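Local coordinates for protein beta-galactosidase (Bacillus circulans, PDB 4MAD) that probably hydrolyses terminal non-reducing beta-D-galactose residues of beta-D-galactosides, as a family 35 glycoside hydrolase with a (beta/alpha)8 barrel, at residues 55-60 / 343-348; 89-94 / 160-165; 246-251 / 261-266; 317-320 / 324-327. One frame throughout, in Å; residues are numbered along the deposited sequence.

Contact 1: 55-60 / 343-348; sequences LKACGF and PELNLP
Leu345 turns CG opposite its backbone N (chi1 177°), which carries CD1 back to the end of helix 48-58, 4.0 Å from Ala57 CB. Leu347, two residues on, takes the other common setting, with CG opposite the carbonyl carbon (chi1 -70°), and brings its CD2 to the same methyl at 4.0 Å from Ala57 CB. One small side chain is thus touched by a single branch of each of two leucines, while the backbone of Asn346 passes over it with Asn346 O 4.1 Å from Ala57 CB. Leu345 CD1 also lies 3.6 Å from Ala57 O, a carbonyl that accepts a hydrogen bond from Arg333 NE. The same guanidinium holds Pro343 O through NH2, so it ties both segments together. Just past Ala57 the helix ends in a Schellman motif at Gly59, whose positive phi suits glycine. The side chains meet through methyl groups, at the surface of the protein. The loop 343-348 follows helix 327-339 and runs back over it, both leucines resting on Tyr330; Pro348 leans on Asp50 and Leu53 of helix 48-58, and Phe60 meets Phe336 edge-to-face.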
loop_
_atom_site.group_PDB
_atom_site.type_symbol
_atom_site.label_atom_id
_atom_site.label_comp_id
_atom_site.label_asym_id
_atom_site.label_seq_id
_atom_site.Cartn_x
_atom_site.Cartn_y
_atom_site.Cartn_z
ATOM N N LEU A 55 -21.345 0.753 -0.983
ATOM C CA LEU A 55 -21.271 -0.666 -1.209
ATOM C C LEU A 55 -22.598 -1.350 -0.853
ATOM O O LEU A 55 -23.086 -2.145 -1.566
ATOM C CB LEU A 55 -20.131 -1.276 -0.418
ATOM C CG LEU A 55 -18.723 -0.711 -0.635
ATOM C CD1 LEU A 55 -17.732 -1.588 0.066
ATOM C CD2 LEU A 55 -18.405 -0.597 -2.050
ATOM N N LYS A 56 -23.184 -0.954 0.250
ATOM C CA LYS A 56 -24.409 -1.574 0.651
ATOM C C LYS A 56 -25.411 -1.299 -0.419
ATOM O O LYS A 56 -26.116 -2.147 -0.777
ATOM C CB LYS A 56 -24.882 -1.039 1.982
ATOM C CG LYS A 56 -26.196 -1.529 2.383
ATOM C CD LYS A 56 -26.168 -2.893 2.882
ATOM C CE LYS A 56 -27.295 -3.203 3.863
ATOM N NZ LYS A 56 -27.528 -4.623 4.031
ATOM N N ALA A 57 -25.437 -0.099 -0.944
ATOM C CA ALA A 57 -26.359 0.292 -1.980
ATOM C C ALA A 57 -26.177 -0.547 -3.241
ATOM O O ALA A 57 -27.110 -0.810 -3.934
ATOM C CB ALA A 57 -26.209 1.706 -2.286
ATOM N N CYS A 58 -24.966 -0.947 -3.534
ATOM C CA CYS A 58 -24.729 -1.726 -4.727
ATOM C C CYS A 58 -25.365 -3.086 -4.619
ATOM O O CYS A 58 -25.576 -3.725 -5.582
ATOM C CB CYS A 58 -23.275 -1.857 -5.023
ATOM S SG CYS A 58 -22.836 -2.409 -6.629
ATOM N N GLY A 59 -25.673 -3.499 -3.410
ATOM C CA GLY A 59 -26.132 -4.824 -3.141
ATOM C C GLY A 59 -25.244 -5.842 -2.479
ATOM O O GLY A 59 -25.679 -6.934 -2.306
ATOM N N PHE A 60 -24.049 -5.444 -2.077
ATOM C CA PHE A 60 -23.241 -6.264 -1.264
ATOM C C PHE A 60 -23.896 -6.485 0.074
ATOM O O PHE A 60 -24.581 -5.636 0.547
ATOM C CB PHE A 60 -21.916 -5.574 -1.084
ATOM C CG PHE A 60 -21.125 -5.505 -2.346
ATOM C CD1 PHE A 60 -20.541 -6.613 -2.849
ATOM C CD2 PHE A 60 -21.049 -4.360 -3.059
ATOM C CE1 PHE A 60 -19.845 -6.565 -4.012
ATOM C CE2 PHE A 60 -20.361 -4.330 -4.209
ATOM C CZ PHE A 60 -19.793 -5.441 -4.693
ATOM N N PRO A 343 -33.459 -3.486 -2.342
ATOM C CA PRO A 343 -34.218 -2.278 -2.155
ATOM C C PRO A 343 -33.977 -1.254 -3.233
ATOM O O PRO A 343 -33.053 -1.345 -3.971
ATOM C CB PRO A 343 -33.659 -1.738 -0.862
ATOM C CG PRO A 343 -32.977 -2.819 -0.232
ATOM C CD PRO A 343 -32.524 -3.704 -1.245
ATOM N N GLU A 344 -34.808 -0.253 -3.297
ATOM C CA GLU A 344 -34.620 0.772 -4.261
ATOM C C GLU A 344 -33.284 1.369 -3.953
ATOM O O GLU A 344 -32.897 1.450 -2.832
ATOM C CB GLU A 344 -35.664 1.839 -4.119
ATOM C CG GLU A 344 -35.986 2.506 -5.399
ATOM C CD GLU A 344 -36.802 3.790 -5.266
ATOM O OE1 GLU A 344 -36.774 4.447 -4.198
ATOM O OE2 GLU A 344 -37.462 4.141 -6.257
ATOM N N LEU A 345 -32.569 1.734 -4.992
ATOM C CA LEU A 345 -31.250 2.279 -4.821
ATOM C C LEU A 345 -31.382 3.636 -4.211
ATOM O O LEU A 345 -32.146 4.441 -4.663
ATOM C CB LEU A 345 -30.565 2.366 -6.172
ATOM C CG LEU A 345 -29.189 2.953 -6.351
ATOM C CD1 LEU A 345 -28.220 2.105 -5.684
ATOM C CD2 LEU A 345 -28.929 2.986 -7.803
ATOM N N ASN A 346 -30.635 3.863 -3.155
ATOM C CA ASN A 346 -30.602 5.135 -2.486
ATOM C C ASN A 346 -29.163 5.493 -2.141
ATOM O O ASN A 346 -28.563 4.883 -1.302
ATOM C CB ASN A 346 -31.466 5.000 -1.246
ATOM C CG ASN A 346 -31.458 6.202 -0.378
ATOM O OD1 ASN A 346 -31.634 7.310 -0.812
ATOM N ND2 ASN A 346 -31.291 5.966 0.880
ATOM N N LEU A 347 -28.602 6.451 -2.840
ATOM C CA LEU A 347 -27.242 6.821 -2.587
ATOM C C LEU A 347 -27.156 8.064 -1.727
ATOM O O LEU A 347 -27.997 8.878 -1.760
ATOM C CB LEU A 347 -26.498 7.043 -3.886
ATOM C CG LEU A 347 -26.172 5.856 -4.779
ATOM C CD1 LEU A 347 -25.873 6.242 -6.150
ATOM C CD2 LEU A 347 -25.077 5.044 -4.217
ATOM N N PRO A 348 -26.043 8.224 -1.053
ATOM C CA PRO A 348 -25.747 9.461 -0.376
ATOM C C PRO A 348 -25.589 10.574 -1.386
ATOM O O PRO A 348 -25.355 10.310 -2.511
ATOM C CB PRO A 348 -24.390 9.186 0.240
ATOM C CG PRO A 348 -24.257 7.808 0.293
ATOM C CD PRO A 348 -25.003 7.227 -0.804
#

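Contact 2: 89-94 / 160-165; sequences RFIKTA and GGPIIA
The pyrrolidine ring of Pro162 is the one ring that enters this contact, and its corner atom CG stands 3.7 Å from Ile91 CG2. No aromatic face takes part between the segments; the Phe90 ring, on another side of the helix, meets Trp48 edge-to-face. Within helix 87-97 the Arg89 carbonyl is gripped from opposite faces of its plane. Thr93 N binds Arg89 O at 2.9 Å as an ordinary helical bond, and Thr93 OG1 reaches Arg89 O at 2.8 Å from 36° above the plane, so the threonine hydroxyl is returned to its own helix.

Ile91 serves both partners by its two branches. Its CG1 arm, opposite the carbonyl carbon (chi1 -62°), runs out extended to CD1, 4.1 Å from Ile163 CD1, while CG2 drops onto the proline. The Ile91 and Ile163 side chains cross at about a right angle and meet by their terminal methyls. Leu155 touches both isoleucines, and Val101 of strand 100-104 lies against Pro162 and against Ala94, one turn beyond Ile91.

The helix therefore packs on the start of strand 163-167, at the end of the (beta/alpha)8 barrel away from its catalytic mouth. With buried side chains meeting through carbon atoms only, the contact has no directional bond to fix it; it rests on the exclusion of water and on how the branched side chains fit.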
loop_
_atom_site.group_PDB
_atom_site.type_symbol
_atom_site.label_atom_id
_atom_site.label_comp_id
_atom_site.label_asym_id
_atom_site.label_seq_id
_atom_site.Cartn_x
_atom_site.Cartn_y
_atom_site.Cartn_z
ATOM N N ARG A 89 -13.356 1.276 14.640
ATOM C CA ARG A 89 -14.318 2.221 14.156
ATOM C C ARG A 89 -14.792 1.816 12.773
ATOM O O ARG A 89 -15.935 1.889 12.489
ATOM C CB ARG A 89 -13.690 3.585 14.122
ATOM C CG ARG A 89 -14.599 4.685 13.591
ATOM C CD ARG A 89 -13.872 5.998 13.414
ATOM N NE ARG A 89 -14.658 6.940 12.641
ATOM C CZ ARG A 89 -14.311 8.175 12.390
ATOM N NH1 ARG A 89 -13.174 8.647 12.833
ATOM N NH2 ARG A 89 -15.132 8.941 11.695
ATOM N N PHE A 90 -13.873 1.367 11.940
ATOM C CA PHE A 90 -14.245 1.040 10.594
ATOM C C PHE A 90 -15.243 -0.092 10.606
ATOM O O PHE A 90 -16.267 -0.014 9.998
ATOM C CB PHE A 90 -13.006 0.650 9.797
ATOM C CG PHE A 90 -13.315 0.057 8.451
ATOM C CD1 PHE A 90 -13.645 0.835 7.407
ATOM C CD2 PHE A 90 -13.250 -1.278 8.238
ATOM C CE1 PHE A 90 -13.925 0.309 6.213
ATOM C CE2 PHE A 90 -13.537 -1.798 7.033
ATOM C CZ PHE A 90 -13.860 -1.018 6.042
ATOM N N ILE A 91 -14.914 -1.129 11.359
ATOM C CA ILE A 91 -15.793 -2.259 11.456
ATOM C C ILE A 91 -17.183 -1.951 12.083
ATOM O O ILE A 91 -18.172 -2.370 11.598
ATOM C CB ILE A 91 -15.116 -3.415 12.179
ATOM C CG1 ILE A 91 -13.886 -3.861 11.376
ATOM C CG2 ILE A 91 -16.096 -4.530 12.425
ATOM C CD1 ILE A 91 -13.187 -4.980 11.954
ATOM N N LYS A 92 -17.204 -1.155 13.112
ATOM C CA LYS A 92 -18.463 -0.674 13.668
ATOM C C LYS A 92 -19.247 0.118 12.644
ATOM O O LYS A 92 -20.413 0.092 12.656
ATOM C CB LYS A 92 -18.236 0.165 14.887
ATOM C CG LYS A 92 -17.935 -0.637 16.075
ATOM C CD LYS A 92 -17.496 0.243 17.197
ATOM C CE LYS A 92 -17.531 -0.482 18.464
ATOM N NZ LYS A 92 -17.392 0.460 19.546
ATOM N N THR A 93 -18.566 0.818 11.766
ATOM C CA THR A 93 -19.242 1.538 10.726
ATOM C C THR A 93 -19.968 0.604 9.755
ATOM O O THR A 93 -21.060 0.865 9.343
ATOM C CB THR A 93 -18.351 2.546 10.019
ATOM O OG1 THR A 93 -17.711 3.364 10.981
ATOM C CG2 THR A 93 -19.145 3.411 9.062
ATOM N N ALA A 94 -19.313 -0.490 9.421
ATOM C CA ALA A 94 -19.875 -1.500 8.536
ATOM C C ALA A 94 -21.119 -2.084 9.202
ATOM O O ALA A 94 -22.158 -2.171 8.631
ATOM C CB ALA A 94 -18.874 -2.566 8.261
ATOM N N GLY A 160 -21.612 -11.123 19.178
ATOM C CA GLY A 160 -22.628 -10.219 18.715
ATOM C C GLY A 160 -22.244 -9.174 17.693
ATOM O O GLY A 160 -23.050 -8.377 17.337
ATOM N N GLY A 161 -20.991 -9.204 17.251
ATOM C CA GLY A 161 -20.433 -8.276 16.293
ATOM C C GLY A 161 -20.606 -8.773 14.873
ATOM O O GLY A 161 -21.103 -9.826 14.693
ATOM N N PRO A 162 -20.150 -8.005 13.901
ATOM C CA PRO A 162 -20.384 -8.286 12.497
ATOM C C PRO A 162 -19.383 -9.182 11.801
ATOM O O PRO A 162 -19.571 -9.504 10.676
ATOM C CB PRO A 162 -20.297 -6.905 11.885
ATOM C CG PRO A 162 -19.378 -6.220 12.674
ATOM C CD PRO A 162 -19.494 -6.719 14.054
ATOM N N ILE A 163 -18.336 -9.545 12.491
ATOM C CA ILE A 163 -17.300 -10.328 11.853
ATOM C C ILE A 163 -17.630 -11.802 11.837
ATOM O O ILE A 163 -17.510 -12.467 12.825
ATOM C CB ILE A 163 -15.963 -10.228 12.605
ATOM C CG1 ILE A 163 -15.424 -8.817 12.664
ATOM C CG2 ILE A 163 -14.984 -11.100 11.983
ATOM C CD1 ILE A 163 -14.211 -8.686 13.438
ATOM N N ILE A 164 -18.012 -12.282 10.682
ATOM C CA ILE A 164 -18.378 -13.670 10.468
ATOM C C ILE A 164 -17.304 -14.667 9.967
ATOM O O ILE A 164 -17.439 -15.835 10.109
ATOM C CB ILE A 164 -19.605 -13.736 9.536
ATOM C CG1 ILE A 164 -19.282 -13.115 8.221
ATOM C CG2 ILE A 164 -20.717 -12.990 10.109
ATOM C CD1 ILE A 164 -20.257 -13.333 7.234
ATOM N N ALA A 165 -16.254 -14.157 9.363
ATOM C CA ALA A 165 -15.189 -15.001 8.894
ATOM C C ALA A 165 -13.825 -14.331 8.878
ATOM O O ALA A 165 -13.699 -13.181 8.786
ATOM C CB ALA A 165 -15.494 -15.533 7.597
#

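Contact 3: 246-251 / 261-266; sequences MEFWHG and HTRSAE
Arg263 reaches the Trp249 and His250 carbonyls at the catalytic end of the barrel strand that bears Glu247, the predicted nucleophile. Its aliphatic stem is fully extended and passes along the His250 carbonyl, with CD 3.4 Å from His250 O; CG lying opposite the backbone N (chi1 179°) aims the stem that way. The head comes to the Trp249 carbonyl, Arg263 NH1 standing 3.0 Å from Trp249 O, and that oxygen is at the guanidinium edge, near its plane. Phe248 CE1 approaches the same nitrogen obliquely at 4.3 Å from Arg263 NH1. Hydrogen bonds from NE to Ser267 OG, in the first turn of helix 265-276, and from NH1 to Gly224 O, after the neighbouring strand, hold the head. A methionine in its place would probably leave Gly224 O and Ser267 OG without these donors, and the strand end without this link to the first turn of helix 265-276.

On the strand itself, Trp249 NE1 donates to Glu247 OE1 at 2.9 Å, 159° at the hydrogen, in the indole plane and on the anti lone pair of the carboxylate. Arg104 makes a salt bridge with Glu247 OE2, so each oxygen has its own partner. The Trp249 side chain is also about 4 Å from that of Glu171, the predicted proton donor.

Acid and nucleophile on glutamates at the ends of the fourth and seventh strands are the hallmark of clan GH-A barrels.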
loop_
_atom_site.group_PDB
_atom_site.type_symbol
_atom_site.label_atom_id
_atom_site.label_comp_id
_atom_site.label_asym_id
_atom_site.label_seq_id
_atom_site.Cartn_x
_atom_site.Cartn_y
_atom_site.Cartn_z
ATOM N N MET A 246 -12.690 -15.474 -3.450
ATOM C CA MET A 246 -12.327 -14.513 -2.435
ATOM C C MET A 246 -11.718 -13.175 -2.893
ATOM O O MET A 246 -11.824 -12.226 -2.208
ATOM C CB MET A 246 -11.522 -15.194 -1.357
ATOM C CG MET A 246 -11.242 -14.368 -0.241
ATOM S SD MET A 246 -12.588 -13.779 0.758
ATOM C CE MET A 246 -13.558 -15.197 0.939
ATOM N N GLU A 247 -11.085 -13.175 -4.055
ATOM C CA GLU A 247 -10.705 -11.985 -4.763
ATOM C C GLU A 247 -11.077 -12.135 -6.250
ATOM O O GLU A 247 -10.487 -12.857 -6.950
ATOM C CB GLU A 247 -9.207 -11.689 -4.620
ATOM C CG GLU A 247 -8.683 -11.701 -3.205
ATOM C CD GLU A 247 -7.170 -11.533 -3.120
ATOM O OE1 GLU A 247 -6.547 -11.311 -4.161
ATOM O OE2 GLU A 247 -6.651 -11.696 -2.021
ATOM N N PHE A 248 -12.106 -11.445 -6.675
ATOM C CA PHE A 248 -12.447 -11.337 -8.082
ATOM C C PHE A 248 -11.812 -10.028 -8.531
ATOM O O PHE A 248 -12.295 -8.969 -8.229
ATOM C CB PHE A 248 -13.964 -11.344 -8.264
ATOM C CG PHE A 248 -14.451 -10.972 -9.649
ATOM C CD1 PHE A 248 -13.788 -11.336 -10.784
ATOM C CD2 PHE A 248 -15.624 -10.274 -9.812
ATOM C CE1 PHE A 248 -14.306 -10.975 -12.011
ATOM C CE2 PHE A 248 -16.062 -9.927 -11.013
ATOM C CZ PHE A 248 -15.412 -10.300 -12.103
ATOM N N TRP A 249 -10.726 -10.155 -9.276
ATOM C CA TRP A 249 -9.943 -9.026 -9.695
ATOM C C TRP A 249 -10.655 -8.409 -10.901
ATOM O O TRP A 249 -10.340 -8.682 -12.015
ATOM C CB TRP A 249 -8.490 -9.430 -10.065
ATOM C CG TRP A 249 -7.794 -10.152 -8.990
ATOM C CD1 TRP A 249 -7.814 -9.838 -7.717
ATOM C CD2 TRP A 249 -6.963 -11.302 -9.112
ATOM N NE1 TRP A 249 -7.074 -10.711 -6.998
ATOM C CE2 TRP A 249 -6.551 -11.641 -7.844
ATOM C CE3 TRP A 249 -6.559 -12.087 -10.172
ATOM C CZ2 TRP A 249 -5.745 -12.718 -7.600
ATOM C CZ3 TRP A 249 -5.778 -13.157 -9.920
ATOM C CH2 TRP A 249 -5.371 -13.455 -8.658
ATOM N N HIS A 250 -11.637 -7.591 -10.632
ATOM C CA HIS A 250 -12.452 -7.028 -11.700
ATOM C C HIS A 250 -11.825 -5.786 -12.298
ATOM O O HIS A 250 -12.294 -5.233 -13.231
ATOM C CB HIS A 250 -13.854 -6.704 -11.215
ATOM C CG HIS A 250 -13.917 -5.505 -10.358
ATOM N ND1 HIS A 250 -13.467 -5.490 -9.064
ATOM C CD2 HIS A 250 -14.323 -4.256 -10.623
ATOM C CE1 HIS A 250 -13.619 -4.291 -8.560
ATOM N NE2 HIS A 250 -14.138 -3.524 -9.480
ATOM N N GLY A 251 -10.738 -5.387 -11.696
ATOM C CA GLY A 251 -9.950 -4.267 -12.089
ATOM C C GLY A 251 -8.495 -4.686 -11.955
ATOM O O GLY A 251 -8.236 -5.827 -11.989
ATOM N N HIS A 261 -4.552 0.670 -16.032
ATOM C CA HIS A 261 -5.358 -0.500 -16.235
ATOM C C HIS A 261 -6.799 -0.211 -15.982
ATOM O O HIS A 261 -7.154 0.270 -14.950
ATOM C CB HIS A 261 -4.949 -1.635 -15.317
ATOM C CG HIS A 261 -3.569 -2.151 -15.548
ATOM N ND1 HIS A 261 -2.467 -1.608 -14.955
ATOM C CD2 HIS A 261 -3.118 -3.166 -16.310
ATOM C CE1 HIS A 261 -1.396 -2.259 -15.338
ATOM N NE2 HIS A 261 -1.765 -3.222 -16.147
ATOM N N THR A 262 -7.606 -0.550 -16.958
ATOM C CA THR A 262 -9.042 -0.610 -16.802
ATOM C C THR A 262 -9.684 -1.838 -17.452
ATOM O O THR A 262 -9.099 -2.442 -18.310
ATOM C CB THR A 262 -9.720 0.628 -17.331
ATOM O OG1 THR A 262 -9.562 0.719 -18.725
ATOM C CG2 THR A 262 -9.171 1.838 -16.702
ATOM N N ARG A 263 -10.853 -2.204 -16.964
ATOM C CA ARG A 263 -11.596 -3.312 -17.522
ATOM C C ARG A 263 -13.057 -2.907 -17.625
ATOM O O ARG A 263 -13.567 -2.374 -16.691
ATOM C CB ARG A 263 -11.404 -4.510 -16.607
ATOM C CG ARG A 263 -12.125 -5.741 -17.025
ATOM C CD ARG A 263 -11.732 -6.903 -16.179
ATOM N NE ARG A 263 -12.417 -8.136 -16.485
ATOM C CZ ARG A 263 -12.271 -9.250 -15.805
ATOM N NH1 ARG A 263 -11.452 -9.278 -14.782
ATOM N NH2 ARG A 263 -12.915 -10.333 -16.164
ATOM N N SER A 264 -13.709 -3.179 -18.750
ATOM C CA SER A 264 -15.063 -2.725 -18.996
ATOM C C SER A 264 -16.117 -3.390 -18.145
ATOM O O SER A 264 -15.934 -4.455 -17.735
ATOM C CB SER A 264 -15.476 -2.975 -20.427
ATOM O OG SER A 264 -15.520 -4.320 -20.682
ATOM N N ALA A 265 -17.226 -2.723 -17.967
ATOM C CA ALA A 265 -18.339 -3.269 -17.240
ATOM C C ALA A 265 -18.805 -4.543 -17.922
ATOM O O ALA A 265 -19.042 -5.522 -17.292
ATOM C CB ALA A 265 -19.390 -2.313 -17.221
ATOM N N GLU A 266 -18.786 -4.544 -19.240
ATOM C CA GLU A 266 -19.244 -5.689 -19.994
ATOM C C GLU A 266 -18.401 -6.887 -19.660
ATOM O O GLU A 266 -18.870 -7.952 -19.434
ATOM C CB GLU A 266 -19.101 -5.406 -21.466
ATOM C CG GLU A 266 -20.171 -4.526 -21.998
ATOM C CD GLU A 266 -19.869 -3.017 -21.953
ATOM O OE1 GLU A 266 -18.963 -2.588 -21.279
ATOM O OE2 GLU A 266 -20.579 -2.277 -22.624
#

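Contact 4: 317-320 / 324-327; sequences GLLT and DVTE
Thr326 OG1 donates to Leu318 O at 2.6 Å, the shortest polar contact between these two segments, approaching from 33° off the carbonyl plane. Its hydroxyl lies between backbone N and carbonyl carbon (chi1 60°), a setting that also lets OG1 accept from Phe329 N. Two further bonds join Thr320 and Asp324: Thr320 N gives to Asp324 O at 2.9 Å, straight enough (153°) and on a lone pair in the carbonyl plane, and Asp324 N gives to Thr320 OG1 at 3.0 Å. Between these polar links the methyls Thr320 CG2 and Thr326 CG2 meet at 3.6 Å, the two side chains sliding past each other in opposite directions. A valine in place of Thr320 would probably leave Asp324 N without its hydroxyl acceptor, with the bond from the backbone N to Asp324 O the one left between the two residues.

The chain here doubles back in the long connection between the eighth barrel strand, 281-284, and helix 327-339, and Thr326 is the N-cap of that helix.

Packing is slacker beside the bonded part. Leu319 CD2 lies 4.3 Å from Val325 CG1, with Leu319 buried against Phe329 and Lys54, and Val325 partly exposed beside Tyr330. Asp324 is partly exposed, and its OD1 has a long, weak ion pair with Lys353.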
loop_
_atom_site.group_PDB
_atom_site.type_symbol
_atom_site.label_atom_id
_atom_site.label_comp_id
_atom_site.label_asym_id
_atom_site.label_seq_id
_atom_site.Cartn_x
_atom_site.Cartn_y
_atom_site.Cartn_z
ATOM N N GLY A 317 -11.990 0.446 -9.691
ATOM C CA GLY A 317 -12.925 -0.086 -8.737
ATOM C C GLY A 317 -14.354 0.357 -9.025
ATOM O O GLY A 317 -14.574 1.167 -9.849
ATOM N N LEU A 318 -15.291 -0.237 -8.304
ATOM C CA LEU A 318 -16.686 0.090 -8.415
ATOM C C LEU A 318 -16.922 1.537 -7.996
ATOM O O LEU A 318 -17.739 2.167 -8.565
ATOM C CB LEU A 318 -17.542 -0.852 -7.618
ATOM C CG LEU A 318 -17.432 -2.304 -8.006
ATOM C CD1 LEU A 318 -18.284 -3.149 -7.153
ATOM C CD2 LEU A 318 -17.653 -2.563 -9.411
ATOM N N LEU A 319 -16.177 1.995 -6.995
ATOM C CA LEU A 319 -16.054 3.410 -6.663
ATOM C C LEU A 319 -14.717 3.915 -7.113
ATOM O O LEU A 319 -13.801 3.188 -7.095
ATOM C CB LEU A 319 -16.136 3.648 -5.173
ATOM C CG LEU A 319 -17.322 3.025 -4.489
ATOM C CD1 LEU A 319 -17.377 3.479 -3.107
ATOM C CD2 LEU A 319 -18.541 3.337 -5.193
ATOM N N THR A 320 -14.630 5.157 -7.521
ATOM C CA THR A 320 -13.371 5.727 -7.990
ATOM C C THR A 320 -12.500 5.996 -6.777
ATOM O O THR A 320 -12.947 5.884 -5.691
ATOM C CB THR A 320 -13.544 7.047 -8.694
ATOM O OG1 THR A 320 -13.989 7.992 -7.766
ATOM C CG2 THR A 320 -14.504 6.951 -9.839
ATOM N N ASP A 324 -16.459 8.089 -6.097
ATOM C CA ASP A 324 -17.576 8.240 -6.995
ATOM C C ASP A 324 -18.092 6.915 -7.512
ATOM O O ASP A 324 -17.351 6.044 -7.794
ATOM C CB ASP A 324 -17.213 9.103 -8.196
ATOM C CG ASP A 324 -16.757 10.484 -7.808
ATOM O OD1 ASP A 324 -17.090 10.922 -6.738
ATOM O OD2 ASP A 324 -16.061 11.102 -8.590
ATOM N N VAL A 325 -19.399 6.824 -7.661
ATOM C CA VAL A 325 -19.970 5.653 -8.278
ATOM C C VAL A 325 -19.606 5.730 -9.738
ATOM O O VAL A 325 -19.283 6.759 -10.200
ATOM C CB VAL A 325 -21.485 5.530 -8.133
ATOM C CG1 VAL A 325 -21.872 5.515 -6.733
ATOM C CG2 VAL A 325 -22.140 6.642 -8.785
ATOM N N THR A 326 -19.681 4.609 -10.415
ATOM C CA THR A 326 -19.149 4.439 -11.740
ATOM C C THR A 326 -20.104 3.634 -12.596
ATOM O O THR A 326 -21.017 3.108 -12.110
ATOM C CB THR A 326 -17.904 3.642 -11.679
ATOM O OG1 THR A 326 -18.200 2.370 -11.127
ATOM C CG2 THR A 326 -16.837 4.356 -10.840
ATOM N N GLU A 327 -19.825 3.508 -13.873
ATOM C CA GLU A 327 -20.614 2.660 -14.738
ATOM C C GLU A 327 -20.556 1.175 -14.279
ATOM O O GLU A 327 -21.540 0.512 -14.301
ATOM C CB GLU A 327 -20.180 2.808 -16.195
ATOM C CG GLU A 327 -20.736 4.056 -16.861
ATOM C CD GLU A 327 -20.154 4.354 -18.251
ATOM O OE1 GLU A 327 -19.799 3.440 -18.993
ATOM O OE2 GLU A 327 -20.049 5.552 -18.576
#

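All four contacts involve the (beta/alpha)8 barrel, and along the chain contacts 2, 3 and 4 follow in series inside the long loop that contact 1 closes. Contacts 1 and 4 have centres 13 Å apart and touch: Phe60 on Leu318, Leu347 on Val325. Both lie by helices 48-58 and 327-339, where the first and last helices of the barrel meet. Contact 4 also meets contact 3, centres 12 Å apart, where the His250 ring packs on Gly317 and Leu318. Contacts 1, 3 and 4 thus form a group connected through contact 4. Contact 2 lies at another part of the barrel, touching none of the others; its centre is 26 Å from that of contact 3, although both reach the barrel sheet.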